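Local coordinates for attaching and effacing protein, pathogenesis factor (Escherichia coli, PDB 4E9L), which probably acts as a surface adhesin of the intimin/invasin family, this piece being a run of its immunoglobulin-like domains, at residues L98-P103 / G107-I112; L216-A221 / S227-S232; I158-T163 / V185-D190; A111-K116 / L126-P131. One frame throughout, in Å; residues are numbered along the deposited sequence.

Contact 1 of 4, residues L98-P103 / G107-I112; sequences LNPDKP and GTVTAI
The carbonyl oxygen T110 O accepts one hydrogen bond from the facing strand and has a weaker CA-H...O contact beside it. The amide of N99 reaches it at 2.8 Å (N99 N to T110 O), lying in the carbonyl plane, and L98 CA approaches the same T110 O at 3.3 Å. The return bond, T110 N to N99 O at 2.8 Å, is nearly straight at the hydrogen (173°), although its donor sits 28° off the carbonyl plane. N99 and T110 are therefore an antiparallel hydrogen-bonded pair, and L98 with A111 form the adjoining non-hydrogen-bonded pair. Side chains divide between the two faces. On the face with L98 and A111, methyl CD2 of L98 rests on A111 CB at 3.9 Å; on the face with N99 and T110, I112 swings its terminal CD1 back to N99 CB, also 3.9 Å away. V109 sends CG2 trans to its own nitrogen (V109 chi1 61°), and this lays CG2 beside two carbonyl oxygens, 3.5 Å from N99 O, with P100 O close by. Past the cis peptide before P100 the chain leaves the strand, and the P103 ring comes back obliquely across V109, CG to V109 CB 4.1 Å. L98 and V109 also pack on I158 of strand 153-159, which neighbours 108-114 in the sheet, and L98 on V169 and V185 of the facing sheet, while the hydroxyls of T108 and T110 bond to I158 O and Q157 OE1. The arrangement is an antiparallel beta hairpin, strands 95-99 and 108-114, at the edge of an immunoglobulin-like sandwich.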
loop_
_atom_site.group_PDB
_atom_site.type_symbol
_atom_site.label_atom_id
_atom_site.label_comp_id
_atom_site.label_asym_id
_atom_site.label_seq_id
_atom_site.Cartn_x
_atom_site.Cartn_y
_atom_site.Cartn_z
ATOM N N LEU A 98 -13.596 19.584 -28.872
ATOM C CA LEU A 98 -13.637 18.118 -28.852
ATOM C C LEU A 98 -14.855 17.689 -28.069
ATOM O O LEU A 98 -15.080 18.188 -26.962
ATOM C CB LEU A 98 -12.374 17.489 -28.232
ATOM C CG LEU A 98 -11.105 17.651 -29.039
ATOM C CD1 LEU A 98 -9.884 17.368 -28.146
ATOM C CD2 LEU A 98 -11.117 16.725 -30.284
ATOM N N ASN A 99 -15.634 16.766 -28.629
ATOM C CA ASN A 99 -16.853 16.278 -27.976
ATOM C C ASN A 99 -16.965 14.754 -27.950
ATOM O O ASN A 99 -16.864 14.138 -29.010
ATOM C CB ASN A 99 -18.086 16.902 -28.633
ATOM C CG ASN A 99 -19.323 16.755 -27.796
ATOM O OD1 ASN A 99 -19.322 17.044 -26.601
ATOM N ND2 ASN A 99 -20.379 16.213 -28.388
ATOM N N PRO A 100 -17.216 14.122 -26.767
ATOM C CA PRO A 100 -17.353 14.748 -25.429
ATOM C C PRO A 100 -15.996 14.904 -24.752
ATOM O O PRO A 100 -14.993 14.352 -25.220
ATOM C CB PRO A 100 -18.172 13.693 -24.659
ATOM C CG PRO A 100 -17.622 12.364 -25.215
ATOM C CD PRO A 100 -17.356 12.643 -26.695
ATOM N N ASP A 101 -15.987 15.549 -23.592
ATOM C CA ASP A 101 -14.808 15.566 -22.753
ATOM C C ASP A 101 -14.867 14.200 -22.020
ATOM O O ASP A 101 -15.925 13.556 -21.987
ATOM C CB ASP A 101 -14.816 16.765 -21.798
ATOM C CG ASP A 101 -13.622 16.827 -20.852
ATOM O OD1 ASP A 101 -12.573 16.192 -21.162
ATOM O OD2 ASP A 101 -13.744 17.475 -19.786
ATOM N N LYS A 102 -13.728 13.702 -21.546
ATOM C CA LYS A 102 -13.683 12.375 -20.930
ATOM C C LYS A 102 -14.120 11.186 -21.833
ATOM O O LYS A 102 -14.845 10.289 -21.366
ATOM C CB LYS A 102 -14.270 12.352 -19.506
ATOM C CG LYS A 102 -13.529 13.314 -18.587
ATOM C CD LYS A 102 -13.890 13.117 -17.126
ATOM C CE LYS A 102 -13.555 14.321 -16.267
ATOM N NZ LYS A 102 -12.170 14.837 -16.479
ATOM N N PRO A 103 -13.709 11.130 -23.127
ATOM C CA PRO A 103 -14.001 9.914 -23.899
ATOM C C PRO A 103 -13.122 8.803 -23.291
ATOM O O PRO A 103 -12.139 9.094 -22.588
ATOM C CB PRO A 103 -13.529 10.280 -25.308
ATOM C CG PRO A 103 -12.360 11.193 -25.067
ATOM C CD PRO A 103 -12.828 12.040 -23.901
ATOM N N GLY A 107 -12.302 4.315 -27.598
ATOM C CA GLY A 107 -13.553 4.869 -28.094
ATOM C C GLY A 107 -13.331 5.870 -29.215
ATOM O O GLY A 107 -12.370 5.785 -30.003
ATOM N N THR A 108 -14.215 6.838 -29.282
ATOM C CA THR A 108 -14.133 7.888 -30.297
ATOM C C THR A 108 -14.427 9.256 -29.703
ATOM O O THR A 108 -15.101 9.358 -28.680
ATOM C CB THR A 108 -15.028 7.524 -31.519
ATOM O OG1 THR A 108 -14.806 8.480 -32.554
ATOM C CG2 THR A 108 -16.509 7.489 -31.180
ATOM N N VAL A 109 -13.932 10.307 -30.355
ATOM C CA VAL A 109 -14.169 11.698 -29.949
ATOM C C VAL A 109 -14.348 12.534 -31.228
ATOM O O VAL A 109 -13.705 12.246 -32.250
ATOM C CB VAL A 109 -13.087 12.231 -28.954
ATOM C CG1 VAL A 109 -11.682 12.206 -29.558
ATOM C CG2 VAL A 109 -13.436 13.614 -28.398
ATOM N N THR A 110 -15.273 13.499 -31.210
ATOM C CA THR A 110 -15.506 14.294 -32.419
ATOM C C THR A 110 -14.763 15.614 -32.297
ATOM O O THR A 110 -14.824 16.234 -31.251
ATOM C CB THR A 110 -17.011 14.505 -32.660
ATOM O OG1 THR A 110 -17.652 13.225 -32.698
ATOM C CG2 THR A 110 -17.299 15.273 -33.961
ATOM N N ALA A 111 -14.091 16.049 -33.372
ATOM C CA ALA A 111 -13.418 17.349 -33.417
ATOM C C ALA A 111 -14.296 18.264 -34.254
ATOM O O ALA A 111 -14.678 17.895 -35.361
ATOM C CB ALA A 111 -12.039 17.222 -34.057
ATOM N N ILE A 112 -14.615 19.446 -33.727
ATOM C CA ILE A 112 -15.434 20.444 -34.396
ATOM C C ILE A 112 -14.622 21.734 -34.479
ATOM O O ILE A 112 -14.398 22.407 -33.471
ATOM C CB ILE A 112 -16.828 20.698 -33.751
ATOM C CG1 ILE A 112 -17.569 19.369 -33.393
ATOM C CG2 ILE A 112 -17.679 21.581 -34.688
ATOM C CD1 ILE A 112 -17.509 19.024 -31.867
#

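Contact 2 of 4, residues L216-A221 / S227-S232; sequences LVAKDA and SGLSLS
At one end of an immunoglobulin-like beta sandwich, L216 of strand 211-217 in one sheet meets L231 of the opposite sheet. Their CA atoms stand 9.9 Å apart, too far for strand pairing, and the gap is bridged by side chains. CD2 of L216 touches both methyls of L231, CD1 at 3.7 Å and CD2 at 3.8 Å, so a single methyl sits against the fork of its partner as the two side chains pass at a slant. L216 reaches this point because its CG is trans to the backbone nitrogen (chi1 171°). Two residues on from L216 and two back from L231, A218 CB meets L229 CD1 at 3.7 Å, the other methyl of L229 lying farther off. The contact is thus wholly apolar, two separate methyl contacts made by alternate residues of each segment. W248 packs on both L216 and L231, and Y256 on A218 and L231, its hydroxyl also taking a hydrogen bond from L229 N. Alternate inward-pointing aliphatic residues that join opposed sheets in this way are characteristic of the core of an immunoglobulin-like sandwich.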
loop_
_atom_site.group_PDB
_atom_site.type_symbol
_atom_site.label_atom_id
_atom_site.label_comp_id
_atom_site.label_asym_id
_atom_site.label_seq_id
_atom_site.Cartn_x
_atom_site.Cartn_y
_atom_site.Cartn_z
ATOM N N LEU A 216 -2.668 -0.378 -3.298
ATOM C CA LEU A 216 -3.424 -0.849 -4.454
ATOM C C LEU A 216 -2.896 -0.088 -5.686
ATOM O O LEU A 216 -2.784 1.133 -5.645
ATOM C CB LEU A 216 -4.942 -0.580 -4.309
ATOM C CG LEU A 216 -5.787 -0.849 -5.596
ATOM C CD1 LEU A 216 -5.917 -2.378 -5.891
ATOM C CD2 LEU A 216 -7.175 -0.237 -5.472
ATOM N N VAL A 217 -2.592 -0.797 -6.773
ATOM C CA VAL A 217 -2.249 -0.136 -8.027
ATOM C C VAL A 217 -3.432 -0.545 -8.939
ATOM O O VAL A 217 -3.629 -1.727 -9.224
ATOM C CB VAL A 217 -0.830 -0.457 -8.581
ATOM C CG1 VAL A 217 -0.637 0.195 -9.944
ATOM C CG2 VAL A 217 0.246 0.061 -7.626
ATOM N N ALA A 218 -4.295 0.408 -9.236
ATOM C CA ALA A 218 -5.520 0.121 -9.981
ATOM C C ALA A 218 -5.302 0.421 -11.446
ATOM O O ALA A 218 -4.815 1.505 -11.796
ATOM C CB ALA A 218 -6.666 0.969 -9.445
ATOM N N LYS A 219 -5.670 -0.526 -12.294
ATOM C CA LYS A 219 -5.487 -0.373 -13.739
ATOM C C LYS A 219 -6.659 -0.936 -14.535
ATOM O O LYS A 219 -7.339 -1.851 -14.063
ATOM C CB LYS A 219 -4.221 -1.146 -14.170
ATOM C CG LYS A 219 -2.904 -0.518 -13.754
ATOM C CD LYS A 219 -1.786 -1.515 -14.031
ATOM C CE LYS A 219 -0.435 -0.881 -14.261
ATOM N NZ LYS A 219 -0.000 -0.007 -13.151
ATOM N N ASP A 220 -6.813 -0.457 -15.784
ATOM C CA ASP A 220 -7.772 -0.988 -16.753
ATOM C C ASP A 220 -7.091 -2.170 -17.526
ATOM O O ASP A 220 -5.917 -2.474 -17.275
ATOM C CB ASP A 220 -8.303 0.139 -17.686
ATOM C CG ASP A 220 -7.368 0.639 -18.782
ATOM O OD1 ASP A 220 -6.241 0.087 -18.917
ATOM O OD2 ASP A 220 -7.778 1.555 -19.543
ATOM N N ALA A 221 -7.808 -2.825 -18.448
ATOM C CA ALA A 221 -7.284 -3.973 -19.215
ATOM C C ALA A 221 -6.007 -3.679 -20.035
ATOM O O ALA A 221 -5.220 -4.596 -20.277
ATOM C CB ALA A 221 -8.374 -4.545 -20.116
ATOM N N SER A 227 -7.428 6.816 -11.847
ATOM C CA SER A 227 -7.468 7.863 -10.816
ATOM C C SER A 227 -8.864 8.151 -10.284
ATOM O O SER A 227 -9.854 7.780 -10.907
ATOM C CB SER A 227 -6.832 9.152 -11.335
ATOM O OG SER A 227 -5.425 9.008 -11.451
ATOM N N GLY A 228 -8.910 8.787 -9.113
ATOM C CA GLY A 228 -10.116 9.249 -8.442
ATOM C C GLY A 228 -11.067 8.187 -7.952
ATOM O O GLY A 228 -12.238 8.493 -7.742
ATOM N N LEU A 229 -10.594 6.938 -7.749
ATOM C CA LEU A 229 -11.471 5.869 -7.263
ATOM C C LEU A 229 -11.881 6.040 -5.808
ATOM O O LEU A 229 -11.081 6.506 -5.003
ATOM C CB LEU A 229 -10.814 4.490 -7.435
ATOM C CG LEU A 229 -10.633 4.003 -8.884
ATOM C CD1 LEU A 229 -9.870 2.721 -8.921
ATOM C CD2 LEU A 229 -11.960 3.802 -9.587
ATOM N N SER A 230 -13.116 5.615 -5.474
ATOM C CA SER A 230 -13.619 5.570 -4.100
ATOM C C SER A 230 -13.573 4.097 -3.717
ATOM O O SER A 230 -14.173 3.255 -4.395
ATOM C CB SER A 230 -15.036 6.130 -4.008
ATOM O OG SER A 230 -14.942 7.545 -4.046
ATOM N N LEU A 231 -12.767 3.775 -2.705
ATOM C CA LEU A 231 -12.522 2.393 -2.322
ATOM C C LEU A 231 -12.916 2.047 -0.916
ATOM O O LEU A 231 -13.051 2.916 -0.051
ATOM C CB LEU A 231 -10.997 2.097 -2.442
ATOM C CG LEU A 231 -10.278 2.403 -3.764
ATOM C CD1 LEU A 231 -8.790 2.468 -3.546
ATOM C CD2 LEU A 231 -10.602 1.340 -4.851
ATOM N N SER A 232 -13.049 0.736 -0.699
ATOM C CA SER A 232 -13.276 0.120 0.601
ATOM C C SER A 232 -12.424 -1.153 0.638
ATOM O O SER A 232 -11.533 -1.321 -0.212
ATOM C CB SER A 232 -14.754 -0.194 0.813
ATOM O OG SER A 232 -14.927 -0.619 2.154
#

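Contact 3 of 4, residues I158-T163 / V185-D190; sequences ISLGTT and VTVVAD
L160 and V187 meet through branched aliphatic ends, so the pair has no ring or other flat side chain with faces to cover; the T163 carbonyl oxygen lies loosely near V187, T163 O to V187 CG1 4.5 Å. The two side chains reach toward each other and touch tip to tip. Each fork matches the other: CD1 of L160 lies 3.9 Å from V187 CG1, and CD2 of L160 lies 4.0 Å from V187 CG2. In V187 the first torsion alone sets both methyls, CG1 trans to the nitrogen (chi1 178°) and CG2 trans to the carbonyl carbon. In L160 chi1 (-60°) brings CG toward the valine, trans to its own carbonyl carbon, and chi2 (160°) then turns the two methyls to face those of V187. The backbones stay well apart; the closest CA atoms, those of T163 and A189, are 7.8 Å from each other, and the contact between the segments is purely apolar, with L160 and V187 both buried. L160 follows the end of strand 153-159, and V187 ends strand 183-187, so the pair joins the two sheets of the sandwich near the end of this domain. L167 of strand 165-173 and the ring of P103 pack against both side chains, and V109 of strand 108-114 lies against L160. The amide of L160 bonds to the carbonyl of G107, and V188 N bonds to P103 O; the contact thus lies between the ends of strands 153-159 and 183-187, with strands 108-114 and 165-173 alongside.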
loop_
_atom_site.group_PDB
_atom_site.type_symbol
_atom_site.label_atom_id
_atom_site.label_comp_id
_atom_site.label_asym_id
_atom_site.label_seq_id
_atom_site.Cartn_x
_atom_site.Cartn_y
_atom_site.Cartn_z
ATOM N N ILE A 158 -12.188 11.175 -34.367
ATOM C CA ILE A 158 -10.924 10.603 -33.882
ATOM C C ILE A 158 -11.172 9.208 -33.273
ATOM O O ILE A 158 -11.996 9.086 -32.370
ATOM C CB ILE A 158 -10.138 11.548 -32.910
ATOM C CG1 ILE A 158 -9.733 12.869 -33.610
ATOM C CG2 ILE A 158 -8.868 10.841 -32.362
ATOM C CD1 ILE A 158 -9.531 14.074 -32.632
ATOM N N SER A 159 -10.502 8.168 -33.783
ATOM C CA SER A 159 -10.586 6.816 -33.202
ATOM C C SER A 159 -9.429 6.778 -32.224
ATOM O O SER A 159 -8.279 6.944 -32.634
ATOM C CB SER A 159 -10.391 5.734 -34.268
ATOM O OG SER A 159 -11.383 5.846 -35.275
ATOM N N LEU A 160 -9.732 6.651 -30.933
ATOM C CA LEU A 160 -8.720 6.685 -29.880
ATOM C C LEU A 160 -7.993 5.396 -29.716
ATOM O O LEU A 160 -8.588 4.334 -29.818
ATOM C CB LEU A 160 -9.336 7.099 -28.530
ATOM C CG LEU A 160 -9.992 8.485 -28.511
ATOM C CD1 LEU A 160 -10.954 8.602 -27.359
ATOM C CD2 LEU A 160 -8.929 9.601 -28.481
ATOM N N GLY A 161 -6.710 5.500 -29.419
ATOM C CA GLY A 161 -5.887 4.347 -29.107
ATOM C C GLY A 161 -6.207 3.882 -27.692
ATOM O O GLY A 161 -7.187 4.327 -27.076
ATOM N N THR A 162 -5.356 3.019 -27.151
ATOM C CA THR A 162 -5.553 2.425 -25.824
ATOM C C THR A 162 -4.789 3.126 -24.698
ATOM O O THR A 162 -4.806 2.623 -23.572
ATOM C CB THR A 162 -5.166 0.949 -25.886
ATOM O OG1 THR A 162 -3.814 0.869 -26.332
ATOM C CG2 THR A 162 -6.068 0.143 -26.804
ATOM N N THR A 163 -4.117 4.269 -24.981
ATOM C CA THR A 163 -3.347 5.007 -23.970
ATOM C C THR A 163 -4.186 6.129 -23.387
ATOM O O THR A 163 -4.648 6.988 -24.141
ATOM C CB THR A 163 -2.041 5.586 -24.582
ATOM O OG1 THR A 163 -1.295 4.519 -25.165
ATOM C CG2 THR A 163 -1.183 6.343 -23.544
ATOM N N VAL A 185 -8.739 17.505 -24.105
ATOM C CA VAL A 185 -9.568 16.591 -23.305
ATOM C C VAL A 185 -8.673 15.607 -22.579
ATOM O O VAL A 185 -7.513 15.400 -22.968
ATOM C CB VAL A 185 -10.700 15.843 -24.077
ATOM C CG1 VAL A 185 -11.761 16.804 -24.611
ATOM C CG2 VAL A 185 -10.157 14.937 -25.182
ATOM N N THR A 186 -9.237 14.970 -21.546
ATOM C CA THR A 186 -8.599 13.890 -20.820
ATOM C C THR A 186 -9.274 12.639 -21.348
ATOM O O THR A 186 -10.501 12.520 -21.281
ATOM C CB THR A 186 -8.825 14.014 -19.301
ATOM O OG1 THR A 186 -8.309 15.267 -18.868
ATOM C CG2 THR A 186 -8.168 12.864 -18.517
ATOM N N VAL A 187 -8.481 11.738 -21.921
ATOM C CA VAL A 187 -8.998 10.459 -22.398
ATOM C C VAL A 187 -8.851 9.544 -21.163
ATOM O O VAL A 187 -7.750 9.402 -20.635
ATOM C CB VAL A 187 -8.254 9.929 -23.645
ATOM C CG1 VAL A 187 -8.811 8.572 -24.072
ATOM C CG2 VAL A 187 -8.325 10.935 -24.795
ATOM N N VAL A 188 -9.973 9.027 -20.654
ATOM C CA VAL A 188 -9.990 8.242 -19.417
ATOM C C VAL A 188 -9.741 6.756 -19.647
ATOM O O VAL A 188 -10.039 6.222 -20.716
ATOM C CB VAL A 188 -11.245 8.494 -18.520
ATOM C CG1 VAL A 188 -11.346 9.963 -18.120
ATOM C CG2 VAL A 188 -12.540 7.992 -19.162
ATOM N N ALA A 189 -9.225 6.097 -18.628
ATOM C CA ALA A 189 -8.994 4.650 -18.651
ATOM C C ALA A 189 -10.361 3.912 -18.729
ATOM O O ALA A 189 -11.406 4.479 -18.394
ATOM C CB ALA A 189 -8.243 4.236 -17.388
ATOM N N ASP A 190 -10.356 2.667 -19.201
ATOM C CA ASP A 190 -11.578 1.875 -19.263
ATOM C C ASP A 190 -11.935 1.336 -17.841
ATOM O O ASP A 190 -11.330 1.770 -16.839
ATOM C CB ASP A 190 -11.404 0.742 -20.304
ATOM C CG ASP A 190 -12.681 0.315 -21.017
ATOM O OD1 ASP A 190 -13.783 0.461 -20.423
ATOM O OD2 ASP A 190 -12.578 -0.234 -22.123
#

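Contact 4 of 4, residues A111-K116 / L126-P131; sequences AIWTAK and LNPDAP
With CG trans to its backbone nitrogen (chi1 167°) and the indole turned by a chi2 of 35°, W113 carries its six-membered ring across to L126 and P128; L126 extends to meet it with a nearly straight chain end. P128 comes to the edge of the indole, near the ring plane. Its CB is 3.5 Å from W113 CZ3 and 3.8 Å from W113 CH2, and its CG lies in plane with the ring, 3.9 Å from W113 CZ3. The proline thus abuts the rim of the benzo ring and is not stacked on it. L126 approaches obliquely, CD1 to W113 CH2 4.2 Å, its side chain running at about a right angle to that of the tryptophan. One face of the indole is met by A115 of the same segment, whose CB stands 3.8 Å above the plane, shifted toward the rim. The contact is apolar throughout, and the polar edge of W113 is occupied elsewhere, NE1 bonding to A178 O. The tryptophan belongs to an aromatic group: its ring meets that of W154 with planes at about 35° and that of W146 edge-to-face. The loop 126-131, which leads into strand 132-134, packs through P128 on W146 of strand 142-148 and W154 of strand 153-159, next to W113 of strand 108-114, while L126 also reaches L173 of strand 165-173.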
loop_
_atom_site.group_PDB
_atom_site.type_symbol
_atom_site.label_atom_id
_atom_site.label_comp_id
_atom_site.label_asym_id
_atom_site.label_seq_id
_atom_site.Cartn_x
_atom_site.Cartn_y
_atom_site.Cartn_z
ATOM N N ALA A 111 -14.091 16.049 -33.372
ATOM C CA ALA A 111 -13.418 17.349 -33.417
ATOM C C ALA A 111 -14.296 18.264 -34.254
ATOM O O ALA A 111 -14.678 17.895 -35.361
ATOM C CB ALA A 111 -12.039 17.222 -34.057
ATOM N N ILE A 112 -14.615 19.446 -33.727
ATOM C CA ILE A 112 -15.434 20.444 -34.396
ATOM C C ILE A 112 -14.622 21.734 -34.479
ATOM O O ILE A 112 -14.398 22.407 -33.471
ATOM C CB ILE A 112 -16.828 20.698 -33.751
ATOM C CG1 ILE A 112 -17.569 19.369 -33.393
ATOM C CG2 ILE A 112 -17.679 21.581 -34.688
ATOM C CD1 ILE A 112 -17.509 19.024 -31.867
ATOM N N TRP A 113 -14.179 22.054 -35.679
ATOM C CA TRP A 113 -13.377 23.233 -35.943
ATOM C C TRP A 113 -14.267 24.301 -36.578
ATOM O O TRP A 113 -14.932 24.055 -37.598
ATOM C CB TRP A 113 -12.220 22.827 -36.868
ATOM C CG TRP A 113 -11.439 23.928 -37.521
ATOM C CD1 TRP A 113 -11.116 25.157 -37.004
ATOM C CD2 TRP A 113 -10.767 23.833 -38.779
ATOM N NE1 TRP A 113 -10.321 25.848 -37.891
ATOM C CE2 TRP A 113 -10.089 25.056 -38.989
ATOM C CE3 TRP A 113 -10.619 22.802 -39.726
ATOM C CZ2 TRP A 113 -9.366 25.314 -40.158
ATOM C CZ3 TRP A 113 -9.861 23.045 -40.861
ATOM C CH2 TRP A 113 -9.212 24.277 -41.050
ATOM N N THR A 114 -14.279 25.474 -35.970
ATOM C CA THR A 114 -15.049 26.627 -36.423
ATOM C C THR A 114 -14.043 27.550 -37.090
ATOM O O THR A 114 -13.158 28.071 -36.423
ATOM C CB THR A 114 -15.798 27.273 -35.251
ATOM O OG1 THR A 114 -16.620 26.287 -34.644
ATOM C CG2 THR A 114 -16.661 28.456 -35.694
ATOM N N ALA A 115 -14.135 27.672 -38.415
ATOM C CA ALA A 115 -13.200 28.435 -39.238
ATOM C C ALA A 115 -13.825 29.758 -39.640
ATOM O O ALA A 115 -14.901 29.790 -40.252
ATOM C CB ALA A 115 -12.838 27.624 -40.470
ATOM N N LYS A 116 -13.150 30.855 -39.292
ATOM C CA LYS A 116 -13.654 32.205 -39.574
ATOM C C LYS A 116 -12.557 33.101 -40.106
ATOM O O LYS A 116 -11.378 32.863 -39.849
ATOM C CB LYS A 116 -14.202 32.852 -38.283
ATOM C CG LYS A 116 -15.416 32.172 -37.653
ATOM C CD LYS A 116 -15.933 32.996 -36.454
ATOM C CE LYS A 116 -16.845 32.207 -35.541
ATOM N NZ LYS A 116 -17.454 33.091 -34.496
ATOM N N LEU A 126 -11.923 25.286 -47.973
ATOM C CA LEU A 126 -10.487 25.173 -47.708
ATOM C C LEU A 126 -10.031 23.724 -47.989
ATOM O O LEU A 126 -10.858 22.813 -48.109
ATOM C CB LEU A 126 -10.216 25.447 -46.201
ATOM C CG LEU A 126 -10.463 26.839 -45.639
ATOM C CD1 LEU A 126 -10.319 26.811 -44.151
ATOM C CD2 LEU A 126 -9.499 27.876 -46.219
ATOM N N ASN A 127 -8.710 23.510 -48.020
ATOM C CA ASN A 127 -8.108 22.183 -48.145
ATOM C C ASN A 127 -7.251 21.983 -46.877
ATOM O O ASN A 127 -6.046 22.248 -46.885
ATOM C CB ASN A 127 -7.280 22.043 -49.421
ATOM C CG ASN A 127 -6.662 20.675 -49.545
ATOM O OD1 ASN A 127 -7.263 19.658 -49.172
ATOM N ND2 ASN A 127 -5.415 20.640 -49.965
ATOM N N PRO A 128 -7.874 21.615 -45.744
ATOM C CA PRO A 128 -7.091 21.500 -44.508
ATOM C C PRO A 128 -6.174 20.277 -44.455
ATOM O O PRO A 128 -6.441 19.239 -45.078
ATOM C CB PRO A 128 -8.164 21.454 -43.420
ATOM C CG PRO A 128 -9.343 20.838 -44.075
ATOM C CD PRO A 128 -9.299 21.288 -45.519
ATOM N N ASP A 129 -5.115 20.384 -43.639
ATOM C CA ASP A 129 -4.217 19.280 -43.373
ATOM C C ASP A 129 -4.982 18.304 -42.505
ATOM O O ASP A 129 -6.044 18.636 -42.006
ATOM C CB ASP A 129 -3.005 19.753 -42.546
ATOM C CG ASP A 129 -2.265 20.979 -43.041
ATOM O OD1 ASP A 129 -2.591 21.469 -44.155
ATOM O OD2 ASP A 129 -1.323 21.416 -42.348
ATOM N N ALA A 130 -4.412 17.141 -42.254
ATOM C CA ALA A 130 -4.975 16.188 -41.304
ATOM C C ALA A 130 -4.947 16.846 -39.905
ATOM O O ALA A 130 -4.039 17.641 -39.647
ATOM C CB ALA A 130 -4.113 14.925 -41.281
ATOM N N PRO A 131 -5.907 16.541 -39.000
ATOM C CA PRO A 131 -5.851 17.113 -37.635
ATOM C C PRO A 131 -4.533 16.785 -36.935
ATOM O O PRO A 131 -3.989 15.694 -37.117
ATOM C CB PRO A 131 -7.019 16.420 -36.920
ATOM C CG PRO A 131 -7.980 16.062 -38.027
ATOM C CD PRO A 131 -7.069 15.640 -39.153
#

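From the N terminus, contact 1 closes the short hairpin turn between strands 95-99 and 108-114. Contact 4 begins where it ends and closes the loop that leads from strand 108-114 to strand 132-134. Contact 3 follows, spanning 21 residues to join the two sheets of the same domain; its I158 bonds to V109 and T108 of contact 1. Contact 2 comes last, closing a short loop in the next domain. Contacts 1 and 4 overlap on A111-I112; contacts 3 and 2 follow in series, and none encloses another. Contacts 2 and 3 meet across the junction of the two domains, where D220 OD2 lies 2.8 Å from D190 N, a probable hydrogen bond.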